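Local coordinates for protein PTS-dependent dihydroxyacetone kinase, ADP-binding subunit DhaL (Lactococcus lactis subsp. lactis, PDB 3CR3) that binds ADP and magnesium, takes up a phosphoryl group from DhaM to form ATP and passes it to dihydroxyacetone bound to DhaK, at residues P81-G84 with S85-A89; A68-L71 with M72-G76; R43-S46 with E47-A51. All coordinates share one frame; numbering follows the deposited sequence.

How the contacts relate
All three are local contacts between successive turns of one helix, on helices that follow one another in the chain: contact 3 on helix 37-54, contact 2 on helix 60-74 and just past its end, contact 1 on helix 79-94. The middle one touches both others, through Thr-70 and Leu-71 against Thr-48 of contact 3, and through Ala-68 and Met-72 against Gly-84 of contact 1. Contacts 1 and 3, with centres about 15 Å apart, do not touch. Contact 1 is buried and reaches the adenine of ADP with an apolar side chain. Contacts 2 and 3 are partly buried and both pair two selenomethionines; contact 2 does so near its helix end, contact 3 in mid-helix, with a Glu-Lys ion pair at the surface.

Contact 1 (P81-G84 with S85-A89); sequences PLYG and SAFLA. With ADP (adenosine-5'-diphosphate), chain G.
Ser-85 grips the carbonyl oxygen of Pro-81 twice, once with its backbone N and once with its hydroxyl. OG lies 2.8 Å from Pro-81 O and donates in the carbonyl plane, while the amide donor, with Ser-85 N 3.0 Å from Pro-81 O, stands well above that plane, so the two donors do not compete for one place. OG reaches back one turn because it lies anti to the carbonyl carbon of Ser-85 (chi1 -61°), and Ser-85 OG is also hydrogen-bonded to Arg-114 NE. Two residues on, the side chain of Phe-87 runs along the backbone of Tyr-83, one turn back. Its CB is 3.5 Å from Tyr-83 O, its CG a little farther, and CD2 closes to 3.2 Å of that oxygen, which sits at the ring edge near the ring plane. Beyond, CE2 of Phe-87 stops 4.5 Å from CD1 of Tyr-83, an oblique and loose approach of the two rings. Tyr-83 O also takes the nearly straight backbone bond from Phe-87 N (168°). These turns belong to helix 79-94 of the all-helical DhaL barrel, packed between helices 60-74 and 100-115, and the helix begins at the ADP-binding Ser-79. Tyr-83 leads its hydroxyl away to Ser-179 and Ser-180 of helix 175-191, and its side chain also packs on the ADP-binding Met-124. Leu-82 points away from the following turn and serves the nucleotide instead. Its CD1 lies over the face of the adenine, a tight 3.2 Å from ADP C4, and its CD2 is 3.9 Å from ADP C2, where the two methyls form an apolar floor for the base. Pro-81, Leu-82 and Ser-85 also pack against the chain of another protein in the assembly.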
ATOM      1  N   PRO A  81       5.772  11.838 -18.279  1.00 15.37           N
ATOM      2  CA  PRO A  81       4.423  12.256 -18.666  1.00 15.58           C
ATOM      3  C   PRO A  81       4.268  13.775 -18.815  1.00 15.00           C
ATOM      4  O   PRO A  81       3.492  14.226 -19.663  1.00 14.94           O
ATOM      5  CB  PRO A  81       3.534  11.756 -17.521  1.00 15.08           C
ATOM      6  CG  PRO A  81       4.336  10.808 -16.743  1.00 15.81           C
ATOM      7  CD  PRO A  81       5.770  10.911 -17.128  1.00 15.82           C
ATOM      8  N   LEU A  82       4.996  14.551 -18.021  1.00 14.63           N
ATOM      9  CA  LEU A  82       4.837  16.017 -18.053  1.00 14.85           C
ATOM     10  C   LEU A  82       5.460  16.695 -19.277  1.00 14.12           C
ATOM     11  O   LEU A  82       4.772  17.382 -20.034  1.00 14.07           O
ATOM     12  CB  LEU A  82       5.361  16.660 -16.756  1.00 14.63           C
ATOM     13  CG  LEU A  82       4.594  16.290 -15.483  1.00 15.20           C
ATOM     14  CD1 LEU A  82       5.454  16.649 -14.275  1.00 12.84           C
ATOM     15  CD2 LEU A  82       3.252  16.963 -15.418  1.00 14.85           C
ATOM     16  N   TYR A  83       6.767  16.527 -19.452  1.00 14.41           N
ATOM     17  CA  TYR A  83       7.442  17.034 -20.650  1.00 14.29           C
ATOM     18  C   TYR A  83       6.898  16.382 -21.923  1.00 14.68           C
ATOM     19  O   TYR A  83       6.754  17.055 -22.953  1.00 14.30           O
ATOM     20  CB  TYR A  83       8.959  16.819 -20.573  1.00 14.27           C
ATOM     21  CG  TYR A  83       9.693  17.837 -19.724  1.00 13.67           C
ATOM     22  CD1 TYR A  83       9.788  19.164 -20.134  1.00 14.76           C
ATOM     23  CD2 TYR A  83      10.301  17.469 -18.520  1.00 14.71           C
ATOM     24  CE1 TYR A  83      10.467  20.105 -19.376  1.00 15.38           C
ATOM     25  CE2 TYR A  83      10.972  18.406 -17.733  1.00 14.50           C
ATOM     26  CZ  TYR A  83      11.050  19.724 -18.172  1.00 14.26           C
ATOM     27  OH  TYR A  83      11.692  20.673 -17.427  1.00 13.43           O
ATOM     28  N   GLY A  84       6.619  15.080 -21.841  1.00 15.00           N
ATOM     29  CA  GLY A  84       6.059  14.298 -22.959  1.00 15.42           C
ATOM     30  C   GLY A  84       4.732  14.867 -23.439  1.00 15.96           C
ATOM     31  O   GLY A  84       4.521  15.034 -24.644  1.00 16.31           O
ATOM     32  N   SER A  85       3.840  15.175 -22.499  1.00 15.09           N
ATOM     33  CA  SER A  85       2.557  15.774 -22.847  1.00 15.33           C
ATOM     34  C   SER A  85       2.729  17.231 -23.305  1.00 14.80           C
ATOM     35  O   SER A  85       2.012  17.687 -24.195  1.00 14.24           O
ATOM     36  CB  SER A  85       1.567  15.677 -21.688  1.00 14.86           C
ATOM     37  OG  SER A  85       1.318  14.314 -21.359  1.00 16.04           O
ATOM     38  N   ALA A  86       3.680  17.946 -22.709  1.00 14.60           N
ATOM     39  CA  ALA A  86       3.999  19.298 -23.175  1.00 14.92           C
ATOM     40  C   ALA A  86       4.392  19.223 -24.651  1.00 14.87           C
ATOM     41  O   ALA A  86       3.798  19.883 -25.486  1.00 14.30           O
ATOM     42  CB  ALA A  86       5.119  19.937 -22.332  1.00 14.77           C
ATOM     43  N   PHE A  87       5.361  18.373 -24.979  1.00 15.12           N
ATOM     44  CA  PHE A  87       5.812  18.275 -26.355  1.00 16.07           C
ATOM     45  C   PHE A  87       4.744  17.757 -27.320  1.00 16.30           C
ATOM     46  O   PHE A  87       4.679  18.193 -28.460  1.00 16.70           O
ATOM     47  CB  PHE A  87       7.145  17.517 -26.449  1.00 16.43           C
ATOM     48  CG  PHE A  87       8.336  18.396 -26.154  1.00 16.77           C
ATOM     49  CD1 PHE A  87       8.861  19.220 -27.139  1.00 16.49           C
ATOM     50  CD2 PHE A  87       8.892  18.442 -24.872  1.00 16.74           C
ATOM     51  CE1 PHE A  87       9.933  20.067 -26.876  1.00 16.85           C
ATOM     52  CE2 PHE A  87       9.962  19.284 -24.594  1.00 16.34           C
ATOM     53  CZ  PHE A  87      10.485  20.098 -25.594  1.00 16.89           C
ATOM     54  N   LEU A  88       3.882  16.868 -26.845  1.00 16.94           N
ATOM     55  CA  LEU A  88       2.819  16.326 -27.678  1.00 17.55           C
ATOM     56  C   LEU A  88       1.842  17.417 -28.117  1.00 17.41           C
ATOM     57  O   LEU A  88       1.439  17.470 -29.283  1.00 16.85           O
ATOM     58  CB  LEU A  88       2.085  15.208 -26.933  1.00 17.24           C
ATOM     59  CG  LEU A  88       1.254  14.237 -27.764  1.00 19.44           C
ATOM     60  CD1 LEU A  88       2.075  13.562 -28.887  1.00 20.47           C
ATOM     61  CD2 LEU A  88       0.659  13.197 -26.841  1.00 21.02           C
ATOM     62  N   ALA A  89       1.466  18.280 -27.177  1.00 17.37           N
ATOM     63  CA  ALA A  89       0.565  19.392 -27.466  1.00 18.29           C
ATOM     64  C   ALA A  89       1.240  20.391 -28.402  1.00 19.35           C
ATOM     65  O   ALA A  89       0.620  20.883 -29.348  1.00 19.20           O
ATOM     66  CB  ALA A  89       0.145  20.067 -26.187  1.00 18.08           C
TER
HETATM   67  PB  ADP G1211       9.708  12.068  -9.844  1.00 15.60           P
HETATM   68  O1B ADP G1211      10.979  11.416  -9.401  1.00 15.51           O
HETATM   69  O2B ADP G1211       8.668  11.092 -10.274  1.00 13.87           O
HETATM   70  O3B ADP G1211       9.186  13.119  -8.863  1.00 14.19           O
HETATM   71  PA  ADP G1211      11.391  13.809 -11.449  1.00 14.17           P
HETATM   72  O1A ADP G1211      12.282  13.843 -10.255  1.00 13.91           O
HETATM   73  O2A ADP G1211      12.034  13.412 -12.757  1.00 16.69           O
HETATM   74  O3A ADP G1211      10.085  12.878 -11.198  1.00 14.44           O
HETATM   75  O5' ADP G1211      10.692  15.251 -11.646  1.00 15.92           O
HETATM   76  C5' ADP G1211      10.288  16.025 -10.511  1.00 15.07           C
HETATM   77  C4' ADP G1211       9.658  17.298 -11.035  1.00 14.79           C
HETATM   78  O4' ADP G1211       8.422  17.038 -11.712  1.00 16.42           O
HETATM   79  C3' ADP G1211       9.308  18.283  -9.933  1.00 14.89           C
HETATM   80  O3' ADP G1211      10.456  19.080  -9.639  1.00 14.91           O
HETATM   81  C2' ADP G1211       8.156  19.092 -10.526  1.00 14.36           C
HETATM   82  O2' ADP G1211       8.594  20.274 -11.200  1.00 10.96           O
HETATM   83  C1' ADP G1211       7.575  18.177 -11.595  1.00 17.13           C
HETATM   84  N9  ADP G1211       6.245  17.702 -11.173  1.00 18.66           N
HETATM   85  C8  ADP G1211       6.035  16.665 -10.333  1.00 18.23           C
HETATM   86  N7  ADP G1211       4.720  16.477 -10.146  1.00 17.35           N
HETATM   87  C5  ADP G1211       4.077  17.414 -10.869  1.00 17.86           C
HETATM   88  C6  ADP G1211       2.669  17.779 -11.105  1.00 16.54           C
HETATM   89  N6  ADP G1211       1.697  17.054 -10.519  1.00 17.11           N
HETATM   90  N1  ADP G1211       2.410  18.819 -11.928  1.00 17.92           N
HETATM   91  C2  ADP G1211       3.387  19.526 -12.531  1.00 17.00           C
HETATM   92  N3  ADP G1211       4.680  19.253 -12.353  1.00 16.87           N
HETATM   93  C4  ADP G1211       5.079  18.230 -11.544  1.00 17.73           C

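Contact 2 (A68-L71 with M72-G76); sequences AMTL and MSKVG
This is a local contact along the last turns of helix 60-74, where the helix ends just before the ADP-binding residues Ala-78 and Ser-79. Met-69 and Met-72, both selenomethionines, lie side by side and point the same way, toward helix 79-94. Their CE methyls are 3.9 Å apart, and CE of Met-69 also comes within 4.1 Å of SE of Met-72. Met-69 is bent at chi2 and chi3, which folds its end back toward its extended neighbour. Nearer its backbone, CG of Met-72 presses to 3.1 Å from Ala-68 O. At the helix end Val-75 is the first residue to leave helical angles, yet Val-75 N still bonds to Leu-71 O at 3.1 Å. CG2 of Val-75, anti to that residue's carbonyl carbon (chi1, measured to CG1, -170°), is 3.2 Å from Leu-71 O and 4.2 Å from Leu-71 CD2. Lys-74 lays CB and CG beside Thr-70 O. The hydroxyl of Thr-70 bonds to Lys-66 O. The selenomethionines thus give helix 79-94 an apolar face, Thr-70 and Lys-74 turn to helix 37-54, and the hydroxyl of Ser-73 bonds to an acidic side chain of another protein's chain, a polar contact to that partner.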
ATOM      1  N   ALA A  68       8.300  14.022 -27.648  1.00 21.50           N
ATOM      2  CA  ALA A  68       7.265  13.555 -26.732  1.00 22.86           C
ATOM      3  C   ALA A  68       7.337  12.033 -26.471  1.00 23.71           C
ATOM      4  O   ALA A  68       7.347  11.602 -25.322  1.00 23.26           O
ATOM      5  CB  ALA A  68       5.901  13.958 -27.244  1.00 22.54           C
HETATM    6  N   MSE A  69       7.418  11.233 -27.536  1.00 24.38           N
HETATM    7  CA  MSE A  69       7.438   9.772 -27.404  1.00 25.99           C
HETATM    8  C   MSE A  69       8.717   9.237 -26.764  1.00 24.96           C
HETATM    9  O   MSE A  69       8.660   8.294 -25.980  1.00 24.53           O
HETATM   10  CB  MSE A  69       7.194   9.078 -28.756  1.00 27.14           C
HETATM   11  CG  MSE A  69       5.903   9.499 -29.456  1.00 34.02           C
HETATM   12 SE   MSE A  69       4.284   9.299 -28.353  1.00 51.81          SE
HETATM   13  CE  MSE A  69       4.092  11.053 -27.532  1.00 45.60           C
ATOM     14  N   THR A  70       9.855   9.844 -27.094  1.00 24.59           N
ATOM     15  CA  THR A  70      11.136   9.456 -26.501  1.00 24.71           C
ATOM     16  C   THR A  70      11.161   9.719 -24.983  1.00 24.98           C
ATOM     17  O   THR A  70      11.525   8.843 -24.203  1.00 24.19           O
ATOM     18  CB  THR A  70      12.331  10.162 -27.188  1.00 24.38           C
ATOM     19  OG1 THR A  70      12.192  10.083 -28.612  1.00 24.21           O
ATOM     20  CG2 THR A  70      13.635   9.523 -26.782  1.00 24.49           C
ATOM     21  N   LEU A  71      10.759  10.924 -24.576  1.00 25.73           N
ATOM     22  CA  LEU A  71      10.704  11.282 -23.155  1.00 26.57           C
ATOM     23  C   LEU A  71       9.689  10.416 -22.400  1.00 27.98           C
ATOM     24  O   LEU A  71       9.951   9.987 -21.274  1.00 28.03           O
ATOM     25  CB  LEU A  71      10.426  12.789 -22.959  1.00 25.91           C
ATOM     26  CG  LEU A  71      11.453  13.802 -23.499  1.00 24.36           C
ATOM     27  CD1 LEU A  71      11.036  15.251 -23.190  1.00 23.69           C
ATOM     28  CD2 LEU A  71      12.872  13.550 -23.005  1.00 23.75           C
HETATM   29  N   MSE A  72       8.551  10.129 -23.036  1.00 29.78           N
HETATM   30  CA  MSE A  72       7.516   9.284 -22.433  1.00 32.37           C
HETATM   31  C   MSE A  72       7.988   7.854 -22.177  1.00 30.81           C
HETATM   32  O   MSE A  72       7.608   7.245 -21.186  1.00 31.14           O
HETATM   33  CB  MSE A  72       6.239   9.272 -23.276  1.00 31.97           C
HETATM   34  CG  MSE A  72       5.383  10.523 -23.120  1.00 34.29           C
HETATM   35 SE   MSE A  72       3.534  10.187 -23.598  1.00 40.97          SE
HETATM   36  CE  MSE A  72       2.927  12.000 -23.973  1.00 35.05           C
ATOM     37  N   SER A  73       8.814   7.325 -23.073  1.00 30.14           N
ATOM     38  CA  SER A  73       9.377   5.988 -22.903  1.00 29.48           C
ATOM     39  C   SER A  73      10.568   5.935 -21.942  1.00 28.79           C
ATOM     40  O   SER A  73      10.638   5.042 -21.089  1.00 29.09           O
ATOM     41  CB  SER A  73       9.784   5.406 -24.259  1.00 29.58           C
ATOM     42  OG  SER A  73       8.643   5.206 -25.080  1.00 30.70           O
ATOM     43  N   LYS A  74      11.493   6.885 -22.078  1.00 27.50           N
ATOM     44  CA  LYS A  74      12.824   6.783 -21.455  1.00 26.71           C
ATOM     45  C   LYS A  74      13.002   7.480 -20.079  1.00 26.12           C
ATOM     46  O   LYS A  74      14.010   7.261 -19.400  1.00 25.50           O
ATOM     47  CB  LYS A  74      13.902   7.246 -22.449  1.00 26.70           C
ATOM     48  CG  LYS A  74      13.907   6.472 -23.784  1.00 27.21           C
ATOM     49  CD  LYS A  74      14.518   5.075 -23.637  1.00 27.42           C
ATOM     50  CE  LYS A  74      14.495   4.288 -24.946  1.00 27.64           C
ATOM     51  NZ  LYS A  74      13.137   3.712 -25.246  1.00 27.42           N
ATOM     52  N   VAL A  75      12.036   8.314 -19.687  1.00 25.48           N
ATOM     53  CA  VAL A  75      12.018   8.957 -18.362  1.00 25.32           C
ATOM     54  C   VAL A  75      11.036   8.207 -17.433  1.00 25.31           C
ATOM     55  O   VAL A  75       9.848   8.090 -17.744  1.00 25.76           O
ATOM     56  CB  VAL A  75      11.619  10.455 -18.481  1.00 25.85           C
ATOM     57  CG1 VAL A  75      11.836  11.200 -17.173  1.00 25.12           C
ATOM     58  CG2 VAL A  75      12.401  11.134 -19.590  1.00 24.98           C
ATOM     59  N   GLY A  76      11.528   7.688 -16.310  1.00 24.73           N
ATOM     60  CA  GLY A  76      10.711   6.850 -15.423  1.00 23.66           C
ATOM     61  C   GLY A  76       9.958   7.555 -14.299  1.00 23.19           C
ATOM     62  O   GLY A  76       9.224   6.903 -13.525  1.00 22.47           O
TER

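Contact 3 (R43-S46 with E47-A51); sequences RGMS and ETMKA
Helix 37-54, whose first turn carries the ADP-binding His-37 to Asn-40, supplies this i to i+4 contact in the helical DhaL barrel, beginning about one turn beyond these residues. Thr-48 holds Gly-44 O with two donors: its OG1 at 2.7 Å from Gly-44 O and its backbone N at 2.9 Å from the same atom, approaching from opposite faces of the carbonyl plane. OG1 can fold back because it is anti to the carbonyl carbon of Thr-48 (chi1 -67°), which sends CG2 to the other side, 4.1 Å from CE of Met-45. Met-45 and Met-49, both selenomethionines, cross at a slant, with CE of Met-45 4.0 Å from SE of Met-49. SE of Met-45 rests as closely on CB of Thr-48, and both selenomethionines face helix 4-20, where they meet Asn-15. On the other flank Glu-47 lays CG 3.3 Å from Arg-43 O and packs on Thr-70 and Lys-74 of helix 60-74. Ser-46 turns its hydroxyl to Ala-42 O. At the surface Lys-50, extended beyond CG, brings NZ to 3.2 Å from OE2 of Glu-47, a salt bridge whose hydrogen bond is weak.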
ATOM      1  N   ARG A  43      19.104  10.895 -19.344  1.00 19.80           N
ATOM      2  CA  ARG A  43      18.677   9.714 -20.103  1.00 21.08           C
ATOM      3  C   ARG A  43      17.702  10.105 -21.216  1.00 20.09           C
ATOM      4  O   ARG A  43      17.930   9.818 -22.396  1.00 19.87           O
ATOM      5  CB  ARG A  43      18.013   8.731 -19.142  1.00 20.93           C
ATOM      6  CG  ARG A  43      17.477   7.441 -19.742  1.00 23.48           C
ATOM      7  CD  ARG A  43      17.138   6.438 -18.627  1.00 24.15           C
ATOM      8  NE  ARG A  43      18.255   6.254 -17.691  1.00 31.63           N
ATOM      9  CZ  ARG A  43      18.248   6.596 -16.398  1.00 33.19           C
ATOM     10  NH1 ARG A  43      17.172   7.131 -15.839  1.00 32.92           N
ATOM     11  NH2 ARG A  43      19.335   6.384 -15.654  1.00 34.44           N
ATOM     12  N   GLY A  44      16.629  10.786 -20.834  1.00 19.09           N
ATOM     13  CA  GLY A  44      15.584  11.145 -21.772  1.00 18.31           C
ATOM     14  C   GLY A  44      16.071  12.013 -22.914  1.00 17.83           C
ATOM     15  O   GLY A  44      15.662  11.819 -24.060  1.00 16.82           O
HETATM   16  N   MSE A  45      16.937  12.975 -22.599  1.00 17.86           N
HETATM   17  CA  MSE A  45      17.436  13.897 -23.604  1.00 18.44           C
HETATM   18  C   MSE A  45      18.578  13.303 -24.440  1.00 18.81           C
HETATM   19  O   MSE A  45      18.703  13.622 -25.625  1.00 18.47           O
HETATM   20  CB  MSE A  45      17.801  15.258 -22.999  1.00 19.19           C
HETATM   21  CG  MSE A  45      16.577  16.141 -22.681  1.00 18.28           C
HETATM   22 SE   MSE A  45      15.383  16.411 -24.232  1.00 23.65          SE
HETATM   23  CE  MSE A  45      16.626  17.212 -25.466  1.00 17.76           C
ATOM     24  N   SER A  46      19.388  12.434 -23.842  1.00 19.02           N
ATOM     25  CA  SER A  46      20.399  11.704 -24.625  1.00 19.66           C
ATOM     26  C   SER A  46      19.696  10.836 -25.658  1.00 19.54           C
ATOM     27  O   SER A  46      19.982  10.932 -26.838  1.00 19.64           O
ATOM     28  CB  SER A  46      21.314  10.864 -23.737  1.00 19.65           C
ATOM     29  OG  SER A  46      20.560  10.179 -22.763  1.00 21.96           O
ATOM     30  N   GLU A  47      18.742  10.032 -25.202  1.00 20.13           N
ATOM     31  CA  GLU A  47      17.885   9.247 -26.080  1.00 20.84           C
ATOM     32  C   GLU A  47      17.136  10.075 -27.122  1.00 21.61           C
ATOM     33  O   GLU A  47      17.071   9.671 -28.281  1.00 22.34           O
ATOM     34  CB  GLU A  47      16.921   8.396 -25.257  1.00 20.62           C
ATOM     35  CG  GLU A  47      17.624   7.268 -24.517  1.00 21.09           C
ATOM     36  CD  GLU A  47      18.347   6.312 -25.466  1.00 21.75           C
ATOM     37  OE1 GLU A  47      17.691   5.784 -26.392  1.00 22.01           O
ATOM     38  OE2 GLU A  47      19.563   6.097 -25.284  1.00 22.16           O
ATOM     39  N   THR A  48      16.596  11.233 -26.723  1.00 22.23           N
ATOM     40  CA  THR A  48      15.945  12.154 -27.657  1.00 22.78           C
ATOM     41  C   THR A  48      16.887  12.573 -28.793  1.00 23.54           C
ATOM     42  O   THR A  48      16.538  12.461 -29.963  1.00 22.95           O
ATOM     43  CB  THR A  48      15.367  13.404 -26.937  1.00 22.67           C
ATOM     44  OG1 THR A  48      14.287  13.002 -26.093  1.00 22.13           O
ATOM     45  CG2 THR A  48      14.845  14.428 -27.941  1.00 23.07           C
HETATM   46  N   MSE A  49      18.084  13.031 -28.440  1.00 24.84           N
HETATM   47  CA  MSE A  49      19.041  13.490 -29.444  1.00 26.26           C
HETATM   48  C   MSE A  49      19.497  12.350 -30.367  1.00 26.79           C
HETATM   49  O   MSE A  49      19.720  12.575 -31.562  1.00 26.75           O
HETATM   50  CB  MSE A  49      20.232  14.202 -28.804  1.00 26.32           C
HETATM   51  CG  MSE A  49      19.874  15.481 -28.038  1.00 28.48           C
HETATM   52 SE   MSE A  49      18.572  16.663 -28.907  1.00 33.42          SE
HETATM   53  CE  MSE A  49      19.699  17.214 -30.422  1.00 29.75           C
ATOM     54  N   LYS A  50      19.622  11.143 -29.815  1.00 27.49           N
ATOM     55  CA  LYS A  50      19.893   9.943 -30.624  1.00 28.81           C
ATOM     56  C   LYS A  50      18.775   9.725 -31.643  1.00 29.07           C
ATOM     57  O   LYS A  50      19.034   9.557 -32.836  1.00 29.09           O
ATOM     58  CB  LYS A  50      19.994   8.690 -29.753  1.00 28.99           C
ATOM     59  CG  LYS A  50      21.233   8.559 -28.893  1.00 30.62           C
ATOM     60  CD  LYS A  50      21.420   7.090 -28.504  1.00 32.20           C
ATOM     61  CE  LYS A  50      22.114   6.939 -27.164  1.00 33.65           C
ATOM     62  NZ  LYS A  50      22.347   5.495 -26.842  1.00 34.72           N
ATOM     63  N   ALA A  51      17.533   9.731 -31.160  1.00 29.55           N
ATOM     64  CA  ALA A  51      16.360   9.499 -32.005  1.00 30.22           C
ATOM     65  C   ALA A  51      16.182  10.564 -33.092  1.00 30.90           C
ATOM     66  O   ALA A  51      15.735  10.248 -34.194  1.00 31.09           O
ATOM     67  CB  ALA A  51      15.103   9.383 -31.154  1.00 30.20           C
TER